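Local structure of NADH oxidoreductase (Mesorhizobium loti, 3PI7) at residues E165-T171 and G189-T195; V241-S247 and D266-V271; R256-Y262 and H282-F288. The protein probably binds NADPH and acts as an NAD(P)H-dependent oxidoreductase, perhaps a quinone reductase of the zinc-binding-dehydrogenase type. One frame throughout, in Å; residues are numbered along the deposited sequence. Where two conformers were deposited one is given.

Contact 1: residues E165-T171 and G189-T195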
# COMPACT_ATOMS: atom_id res chain seq x y z
N GLU A 165 -14.79 -12.01 -1.71
CA GLU A 165 -15.85 -11.20 -1.11
C GLU A 165 -16.79 -10.71 -2.22
O GLU A 165 -16.30 -10.26 -3.26
CB GLU A 165 -15.21 -10.02 -0.35
CG GLU A 165 -16.15 -9.42 0.67
CD GLU A 165 -16.74 -10.40 1.68
OE1 GLU A 165 -15.97 -11.17 2.30
OE2 GLU A 165 -17.98 -10.40 1.82
N LYS A 166 -18.12 -10.88 -2.06
CA LYS A 166 -19.04 -10.49 -3.12
C LYS A 166 -19.01 -8.99 -3.39
O LYS A 166 -18.98 -8.58 -4.56
CB LYS A 166 -20.47 -10.99 -2.84
CG LYS A 166 -20.60 -12.52 -2.97
CD LYS A 166 -20.24 -13.08 -4.39
CE LYS A 166 -20.11 -14.58 -4.41
NZ LYS A 166 -20.01 -15.11 -5.80
N ALA A 167 -18.93 -8.16 -2.34
CA ALA A 167 -18.90 -6.72 -2.55
C ALA A 167 -17.51 -6.21 -2.85
O ALA A 167 -16.55 -6.69 -2.28
CB ALA A 167 -19.43 -5.99 -1.34
N PHE A 168 -17.41 -5.20 -3.73
CA PHE A 168 -16.13 -4.57 -4.03
C PHE A 168 -16.43 -3.12 -4.40
O PHE A 168 -17.59 -2.78 -4.64
CB PHE A 168 -15.35 -5.34 -5.09
CG PHE A 168 -15.97 -5.30 -6.46
CD1 PHE A 168 -17.06 -6.12 -6.77
CD2 PHE A 168 -15.52 -4.39 -7.42
CE1 PHE A 168 -17.61 -6.10 -8.06
CE2 PHE A 168 -16.09 -4.36 -8.69
CZ PHE A 168 -17.17 -5.17 -8.98
N VAL A 169 -15.42 -2.27 -4.35
CA VAL A 169 -15.64 -0.84 -4.56
C VAL A 169 -14.89 -0.34 -5.77
O VAL A 169 -13.76 -0.76 -6.02
CB VAL A 169 -15.25 -0.01 -3.28
CG1 VAL A 169 -15.61 1.47 -3.42
CG2 VAL A 169 -15.89 -0.58 -2.03
N MSE A 170 -15.49 0.65 -6.46
CA MSE A 170 -14.84 1.29 -7.60
C MSE A 170 -15.15 2.76 -7.62
O MSE A 170 -16.31 3.14 -7.48
CB MSE A 170 -15.29 0.68 -8.93
CG MSE A 170 -14.75 -0.72 -9.12
SE MSE A 170 -15.07 -1.38 -10.87
CE MSE A 170 -17.01 -1.53 -10.77
N THR A 171 -14.12 3.60 -7.79
CA THR A 171 -14.36 5.02 -8.06
C THR A 171 -14.51 5.20 -9.58
O THR A 171 -14.15 4.31 -10.35
CB THR A 171 -13.25 5.89 -7.52
OG1 THR A 171 -12.00 5.33 -7.89
CG2 THR A 171 -13.33 6.09 -6.05
N GLY A 189 -22.63 -12.80 -9.63
CA GLY A 189 -23.27 -12.48 -8.35
C GLY A 189 -22.46 -11.58 -7.43
O GLY A 189 -22.68 -11.58 -6.22
N PHE A 190 -21.48 -10.85 -7.99
CA PHE A 190 -20.71 -9.91 -7.19
C PHE A 190 -21.51 -8.60 -7.09
O PHE A 190 -22.46 -8.38 -7.86
CB PHE A 190 -19.30 -9.71 -7.73
CG PHE A 190 -18.41 -10.89 -7.42
CD1 PHE A 190 -18.47 -12.05 -8.18
CD2 PHE A 190 -17.47 -10.82 -6.39
CE1 PHE A 190 -17.66 -13.15 -7.88
CE2 PHE A 190 -16.66 -11.91 -6.10
CZ PHE A 190 -16.73 -13.06 -6.86
N ARG A 191 -21.17 -7.77 -6.11
CA ARG A 191 -21.93 -6.58 -5.75
C ARG A 191 -21.08 -5.34 -5.81
O ARG A 191 -20.46 -4.95 -4.83
CB ARG A 191 -22.50 -6.77 -4.36
CG ARG A 191 -23.53 -7.88 -4.33
CD ARG A 191 -23.94 -8.23 -2.91
NE ARG A 191 -24.66 -7.13 -2.25
CZ ARG A 191 -25.97 -6.93 -2.34
NH1 ARG A 191 -26.72 -7.71 -3.11
NH2 ARG A 191 -26.54 -5.92 -1.69
N PRO A 192 -21.12 -4.64 -6.94
CA PRO A 192 -20.27 -3.45 -7.08
C PRO A 192 -20.79 -2.28 -6.28
O PRO A 192 -21.99 -2.01 -6.27
CB PRO A 192 -20.32 -3.15 -8.59
CG PRO A 192 -20.82 -4.39 -9.22
CD PRO A 192 -21.74 -5.00 -8.23
N ILE A 193 -19.87 -1.56 -5.66
CA ILE A 193 -20.18 -0.33 -4.93
C ILE A 193 -19.45 0.72 -5.72
O ILE A 193 -18.22 0.66 -5.75
CB ILE A 193 -19.72 -0.41 -3.46
CG1 ILE A 193 -20.46 -1.52 -2.69
CG2 ILE A 193 -19.80 0.97 -2.75
CD1 ILE A 193 -19.63 -2.00 -1.43
N VAL A 194 -20.16 1.66 -6.36
CA VAL A 194 -19.42 2.60 -7.18
C VAL A 194 -19.77 4.02 -6.82
O VAL A 194 -20.87 4.28 -6.34
CB VAL A 194 -19.62 2.34 -8.71
CG1 VAL A 194 -19.29 0.89 -9.08
CG2 VAL A 194 -21.02 2.72 -9.19
N THR A 195 -18.84 4.92 -7.05
CA THR A 195 -19.09 6.34 -6.80
C THR A 195 -19.20 7.10 -8.13
O THR A 195 -18.47 6.80 -9.09
CB THR A 195 -18.01 6.97 -5.91
OG1 THR A 195 -16.81 7.00 -6.66
CG2 THR A 195 -17.82 6.21 -4.57
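The backbones of A167-M170 and R191-T195 run side by side as parallel strands, their axes 4.6 Å apart and 23° from parallel. They are the two strands of the first beta-alpha-beta unit of the Rossmann fold, joined through helix 176-188. Five backbone hydrogen bonds alternate between them. R191 N gives to K166 O at 2.8 Å, then F168 N to R191 O, I193 N to F168 O, M170 N to I193 O and T195 N to M170 O. The bond from F168 N to R191 O is the longest, at 3.3 Å. P192 sits within the strand but has no N-H to give.

The side chains sort to two faces. On the face of A167, V169 and I193, the I193 CD1 methyl meets both A167 CB and V169 CG2. Helix 221-232 covers this side with M229. On the face of F168, M170, P192 and V194, the F168 ring lies over P192. P192 CA stands above the ring, offset toward its rim, and F168 CZ touches P192 CG at 3.7 Å. CG of F168 sits between the backbone N and the carbonyl carbon (chi1 68°), which swings the ring toward the neighbouring strand. M170, a selenomethionine, bends at its last torsion and lays CE on V194 CG1 at 3.7 Å. Helix 176-188 packs here through I181, I182 and A185.

At the start of the pair, G189 ends that helix in a Schellman motif with positive phi. F190 follows, its ring edge near E165 O and its face under the K166 chain. K166 CD sits over the ring centre, 4.0 Å from the F190 centroid. K166 NZ adds an off-centre cation-pi contact, its nearest ring atom F190 CE1 at 3.7 Å.

Contact 2: residues V241-S247 and D266-V271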
# COMPACT_ATOMS: atom_id res chain seq x y z
N VAL A 241 -9.31 7.23 -9.37
CA VAL A 241 -9.40 8.64 -9.06
C VAL A 241 -8.31 9.11 -8.11
O VAL A 241 -7.68 10.14 -8.38
CB VAL A 241 -10.83 8.96 -8.50
CG1 VAL A 241 -10.98 10.41 -8.06
CG2 VAL A 241 -11.91 8.62 -9.54
N THR A 242 -8.08 8.37 -7.00
CA THR A 242 -7.16 8.74 -5.93
C THR A 242 -7.72 10.01 -5.29
O THR A 242 -8.94 10.21 -5.29
CB THR A 242 -5.67 8.80 -6.34
OG1 THR A 242 -5.38 10.04 -7.00
CG2 THR A 242 -5.25 7.61 -7.19
N GLY A 243 -6.85 10.79 -4.64
CA GLY A 243 -7.24 12.00 -3.94
C GLY A 243 -8.11 11.75 -2.72
O GLY A 243 -8.23 10.62 -2.24
N PRO A 244 -8.75 12.83 -2.24
CA PRO A 244 -9.61 12.76 -1.03
C PRO A 244 -10.74 11.74 -1.09
O PRO A 244 -11.06 11.12 -0.06
CB PRO A 244 -10.19 14.17 -0.93
CG PRO A 244 -9.19 15.04 -1.60
CD PRO A 244 -8.63 14.22 -2.73
N LEU A 245 -11.38 11.58 -2.27
CA LEU A 245 -12.46 10.60 -2.39
C LEU A 245 -11.94 9.21 -2.09
O LEU A 245 -12.53 8.48 -1.28
CB LEU A 245 -13.05 10.62 -3.81
CG LEU A 245 -14.07 9.54 -4.15
CD1 LEU A 245 -15.28 9.62 -3.23
CD2 LEU A 245 -14.45 9.63 -5.60
N ALA A 246 -10.82 8.84 -2.71
CA ALA A 246 -10.29 7.50 -2.49
C ALA A 246 -9.76 7.34 -1.05
O ALA A 246 -9.86 6.25 -0.48
CB ALA A 246 -9.21 7.21 -3.51
N SER A 247 -9.21 8.42 -0.48
CA SER A 247 -8.71 8.44 0.90
C SER A 247 -9.85 8.10 1.86
O SER A 247 -9.67 7.27 2.77
CB SER A 247 -8.13 9.81 1.24
OG SER A 247 -7.76 9.85 2.60
N ASP A 266 -7.92 12.38 -10.07
CA ASP A 266 -7.86 13.54 -9.20
C ASP A 266 -6.40 13.77 -8.82
O ASP A 266 -5.84 12.94 -8.12
CB ASP A 266 -8.74 13.38 -7.93
CG ASP A 266 -8.79 14.61 -7.05
OD1 ASP A 266 -8.18 15.63 -7.41
OD2 ASP A 266 -9.50 14.57 -6.02
N PRO A 267 -5.79 14.91 -9.23
CA PRO A 267 -4.40 15.17 -8.82
C PRO A 267 -4.28 15.72 -7.39
O PRO A 267 -3.15 15.86 -6.91
CB PRO A 267 -3.92 16.21 -9.83
CG PRO A 267 -5.15 16.96 -10.17
CD PRO A 267 -6.31 16.00 -10.08
N ASP A 268 -5.41 16.03 -6.70
CA ASP A 268 -5.33 16.52 -5.31
C ASP A 268 -4.64 15.47 -4.41
O ASP A 268 -4.63 14.29 -4.75
CB ASP A 268 -6.71 16.88 -4.76
CG ASP A 268 -7.25 18.20 -5.26
OD1 ASP A 268 -6.59 18.83 -6.12
OD2 ASP A 268 -8.36 18.59 -4.83
N ALA A 269 -4.00 15.92 -3.32
CA ALA A 269 -3.22 15.06 -2.42
C ALA A 269 -3.98 13.81 -2.02
O ALA A 269 -5.14 13.89 -1.61
CB ALA A 269 -2.81 15.85 -1.17
N THR A 270 -3.31 12.64 -2.15
CA THR A 270 -3.86 11.35 -1.73
C THR A 270 -3.29 11.05 -0.35
O THR A 270 -2.08 10.82 -0.21
CB THR A 270 -3.58 10.25 -2.74
OG1 THR A 270 -4.13 10.63 -3.99
CG2 THR A 270 -4.17 8.92 -2.33
N VAL A 271 -4.15 11.08 0.64
CA VAL A 271 -3.74 10.92 2.04
C VAL A 271 -4.13 9.54 2.54
O VAL A 271 -5.22 9.07 2.25
CB VAL A 271 -4.38 12.03 2.93
CG1 VAL A 271 -4.14 11.78 4.42
CG2 VAL A 271 -3.87 13.42 2.54
O HOH W 1 -10.62 12.49 -5.00
O HOH W 2 -3.58 12.25 -6.01
O HOH W 3 -7.24 6.79 3.93
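T270 OG1 has two partners: it accepts from G243 N at 2.8 Å and donates to water 2. That water donates in turn to T242 OG1 and D268 O. The contact joins the start of helix 243-252 of the Rossmann domain to the loop leading into strand 270-272. T270 CG2 lies anti to the backbone N, and OG1 beside that N (chi1 -58°), which turns the hydroxyl to the G243 amide.

V241 O accepts two hydrogen bonds. D266 N meets it in the carbonyl plane, on a lone pair, at 2.8 Å. T242 OG1 also donates to it, from within its own segment. Beside the D266 N bond, V241 CG1 touches D266 CB at 3.7 Å.

D266 folds its own loop as well. Its OD1 accepts from D268 N, from above the carboxylate plane, in an Asx turn. Its other oxygen, OD2, approaches P244 CD to 3.4 Å. Water 1 lies close to D266 OD2 and T242 O and accepts from L245 N, in the first turn of the helix.

G243 has positive phi, and a side chain there would run into D266 OD2. Its CA faces the D268 carbonyl instead, in a long CA-H...O contact. D239 OD1, outside the contact, accepts from V241 N and T242 N.

T270 and V271 also pair in an antiparallel ladder with a strand of the second subunit, which carries the sheet across the interface. T242 and T270 pack on P275 of that subunit. One turn into the helix, in the conformer given here, S247 OG, anti to its own N (chi1 175°), donates to V271 O at 2.7 Å from above the carbonyl plane.

Contact 3: residues R256-Y262 and H282-F288. With PO4 (phosphate ion), chain F.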
# COMPACT_ATOMS: atom_id res chain seq x y z
N ARG A 256 -8.42 -5.80 6.13
CA ARG A 256 -7.82 -6.53 5.02
C ARG A 256 -8.16 -5.91 3.67
O ARG A 256 -7.92 -6.53 2.64
CB ARG A 256 -8.21 -8.02 5.07
CG ARG A 256 -7.86 -8.66 6.40
CD ARG A 256 -7.83 -10.17 6.38
NE ARG A 256 -7.40 -10.66 7.70
CZ ARG A 256 -6.12 -10.75 8.08
NH1 ARG A 256 -5.14 -10.41 7.24
NH2 ARG A 256 -5.82 -11.16 9.30
N ALA A 257 -8.65 -4.67 3.67
CA ALA A 257 -8.95 -3.95 2.45
C ALA A 257 -7.70 -3.70 1.63
O ALA A 257 -6.63 -3.45 2.19
CB ALA A 257 -9.61 -2.64 2.76
N ARG A 258 -7.84 -3.84 0.31
CA ARG A 258 -6.76 -3.60 -0.65
C ARG A 258 -7.18 -2.44 -1.55
O ARG A 258 -8.22 -2.51 -2.24
CB ARG A 258 -6.48 -4.84 -1.49
CG ARG A 258 -5.87 -5.99 -0.69
CD ARG A 258 -5.89 -7.25 -1.51
NE ARG A 258 -5.10 -7.14 -2.73
CZ ARG A 258 -5.16 -8.03 -3.72
NH1 ARG A 258 -5.98 -9.07 -3.64
NH2 ARG A 258 -4.41 -7.88 -4.80
N TRP A 259 -6.41 -1.36 -1.50
CA TRP A 259 -6.66 -0.17 -2.31
C TRP A 259 -5.79 -0.34 -3.52
O TRP A 259 -4.56 -0.36 -3.39
CB TRP A 259 -6.27 1.05 -1.48
CG TRP A 259 -6.40 2.41 -2.10
CD1 TRP A 259 -6.90 2.74 -3.34
CD2 TRP A 259 -6.13 3.64 -1.43
NE1 TRP A 259 -6.91 4.11 -3.48
CE2 TRP A 259 -6.40 4.68 -2.34
CE3 TRP A 259 -5.57 3.96 -0.18
CZ2 TRP A 259 -6.20 6.03 -2.00
CZ3 TRP A 259 -5.38 5.29 0.16
CH2 TRP A 259 -5.73 6.31 -0.72
N ILE A 260 -6.42 -0.64 -4.66
CA ILE A 260 -5.72 -0.95 -5.91
C ILE A 260 -5.86 0.23 -6.85
O ILE A 260 -6.93 0.48 -7.38
CB ILE A 260 -6.22 -2.26 -6.53
CG1 ILE A 260 -6.09 -3.41 -5.52
CG2 ILE A 260 -5.44 -2.55 -7.85
CD1 ILE A 260 -6.61 -4.77 -5.97
N ILE A 261 -4.79 0.99 -6.97
CA ILE A 261 -4.82 2.23 -7.75
C ILE A 261 -4.46 1.90 -9.20
O ILE A 261 -3.41 1.32 -9.44
CB ILE A 261 -3.83 3.25 -7.12
CG1 ILE A 261 -4.39 3.72 -5.76
CG2 ILE A 261 -3.62 4.43 -8.09
CD1 ILE A 261 -3.51 4.70 -4.90
N TYR A 262 -5.30 2.31 -10.16
CA TYR A 262 -4.96 2.04 -11.57
C TYR A 262 -5.12 3.32 -12.43
O TYR A 262 -4.87 3.30 -13.63
CB TYR A 262 -5.80 0.89 -12.10
CG TYR A 262 -7.26 1.22 -12.26
CD1 TYR A 262 -8.16 0.98 -11.23
CD2 TYR A 262 -7.76 1.70 -13.46
CE1 TYR A 262 -9.52 1.25 -11.38
CE2 TYR A 262 -9.10 2.03 -13.61
CZ TYR A 262 -9.98 1.77 -12.58
OH TYR A 262 -11.31 2.01 -12.74
N HIS A 282 -4.68 -4.60 8.82
CA HIS A 282 -4.02 -5.36 7.75
C HIS A 282 -4.36 -4.86 6.34
O HIS A 282 -4.45 -5.65 5.40
CB HIS A 282 -4.37 -6.86 7.87
CG HIS A 282 -4.67 -7.31 9.28
ND1 HIS A 282 -3.68 -7.31 10.27
CD2 HIS A 282 -5.85 -7.67 9.85
CE1 HIS A 282 -4.28 -7.69 11.38
NE2 HIS A 282 -5.59 -7.95 11.17
N LYS A 283 -4.57 -3.55 6.20
CA LYS A 283 -4.93 -2.96 4.90
C LYS A 283 -3.68 -2.83 4.04
O LYS A 283 -2.56 -2.80 4.57
CB LYS A 283 -5.63 -1.59 5.06
CG LYS A 283 -7.01 -1.69 5.69
CD LYS A 283 -7.73 -0.35 5.64
CE LYS A 283 -9.07 -0.50 6.32
NZ LYS A 283 -9.80 0.82 6.35
N HIS A 284 -3.86 -2.85 2.70
CA HIS A 284 -2.76 -2.78 1.74
C HIS A 284 -3.07 -1.76 0.69
O HIS A 284 -4.23 -1.53 0.38
CB HIS A 284 -2.57 -4.14 1.04
CG HIS A 284 -1.72 -5.10 1.79
ND1 HIS A 284 -2.22 -5.84 2.86
CD2 HIS A 284 -0.41 -5.40 1.62
CE1 HIS A 284 -1.20 -6.56 3.32
NE2 HIS A 284 -0.09 -6.33 2.62
N ILE A 285 -2.04 -1.19 0.12
CA ILE A 285 -2.21 -0.24 -0.99
C ILE A 285 -1.27 -0.69 -2.09
O ILE A 285 -0.08 -0.86 -1.86
CB ILE A 285 -1.95 1.26 -0.59
CG1 ILE A 285 -2.66 1.62 0.73
CG2 ILE A 285 -2.35 2.23 -1.75
CD1 ILE A 285 -2.34 3.01 1.29
N GLU A 286 -1.80 -0.83 -3.31
CA GLU A 286 -0.98 -1.29 -4.42
C GLU A 286 -1.45 -0.61 -5.70
O GLU A 286 -2.39 0.18 -5.67
CB GLU A 286 -1.10 -2.81 -4.55
CG GLU A 286 -2.53 -3.27 -4.68
CD GLU A 286 -2.75 -4.77 -4.52
OE1 GLU A 286 -2.71 -5.48 -5.55
OE2 GLU A 286 -3.02 -5.21 -3.38
N GLY A 287 -0.78 -0.93 -6.81
CA GLY A 287 -1.18 -0.42 -8.11
C GLY A 287 -1.51 -1.55 -9.06
O GLY A 287 -1.16 -2.70 -8.83
N PHE A 288 -2.20 -1.21 -10.12
CA PHE A 288 -2.45 -2.16 -11.17
C PHE A 288 -2.12 -1.48 -12.48
O PHE A 288 -2.61 -0.38 -12.72
CB PHE A 288 -3.93 -2.64 -11.18
CG PHE A 288 -4.16 -3.59 -12.32
CD1 PHE A 288 -4.52 -3.11 -13.58
CD2 PHE A 288 -3.96 -4.95 -12.16
CE1 PHE A 288 -4.70 -3.99 -14.65
CE2 PHE A 288 -4.14 -5.83 -13.24
CZ PHE A 288 -4.48 -5.33 -14.48
P PO4 F . -9.22 -11.64 10.96
O1 PO4 F . -9.55 -11.12 9.50
O2 PO4 F . -9.96 -10.82 12.09
O3 PO4 F . -7.69 -11.43 11.22
O4 PO4 F . -9.62 -13.15 11.07
O HOH W 4 -4.63 -8.64 4.82
O HOH W 5 -3.31 1.24 -14.70
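R258 and E286 meet side-on across two neighbouring parallel strands. R258 NE gives to E286 OE2 at 2.9 Å and R258 NH2 to E286 OE1 at 3.0 Å. Both oxygens are met on their syn side and lie near the guanidinium plane, although the two flat groups are turned 32° apart. The R258 chain bends at chi3 (61°), which brings NE round to the carboxylate. I260 CG1 lies alongside E286 CG at 3.7 Å. An alanine at R258 would remove both bonds, and the E286 carboxylate would probably be left without its mate and able to turn.

At the start of the pair, the R256 guanidinium stacks flat on the H282 ring, centres 4.1 Å apart. Its edge holds a phosphate, probably from the crystallisation liquor: R256 NE bonds O1 and R256 NH2 bonds O3. R256 also forms a salt bridge with E292 of the second subunit.

On the sheet face opposite R258, I260 and E286, I285 CD1 touches W259 CE3 at 3.7 Å, and I261 CD1 packs over one face of the indole. W259 NE1 donates to D239, and F237 stacks on the ring.

Backbone bonds, from H284 N to A257 O at one end to F288 N to I261 O at the other, join the strands. Strand 284-287 is the outermost of the Rossmann sheet within the chain. I285 makes backbone hydrogen bonds to the second subunit. Near that subunit the edge strand thus carries a paired charge and an arginine stacked on an imidazole, and the two-bond grip of R258 probably favours an ionised E286.

The three contacts lie in the Rossmann part of the chain. Contacts 1 and 3 belong to one six-stranded parallel sheet, of order 3-2-1-4-5-6. Contact 1 pairs strands 167-170 and 191-196, the first two along the chain; contact 3 pairs 258-261 and 284-287, the last two. Strand 236-239 lies between, and their centres are about 14 Å apart. Contact 2 lies beside the sheet, its centre about 14 Å from contact 3 and 19 Å from contact 1. It touches both: L245 packs on T171 and T195, while A246 and T270 pack on W259. Along the chain contact 1 closes first, and contacts 2 and 3 then alternate. Both of these reach the second subunit, so this end of the sheet forms part of the dimer interface.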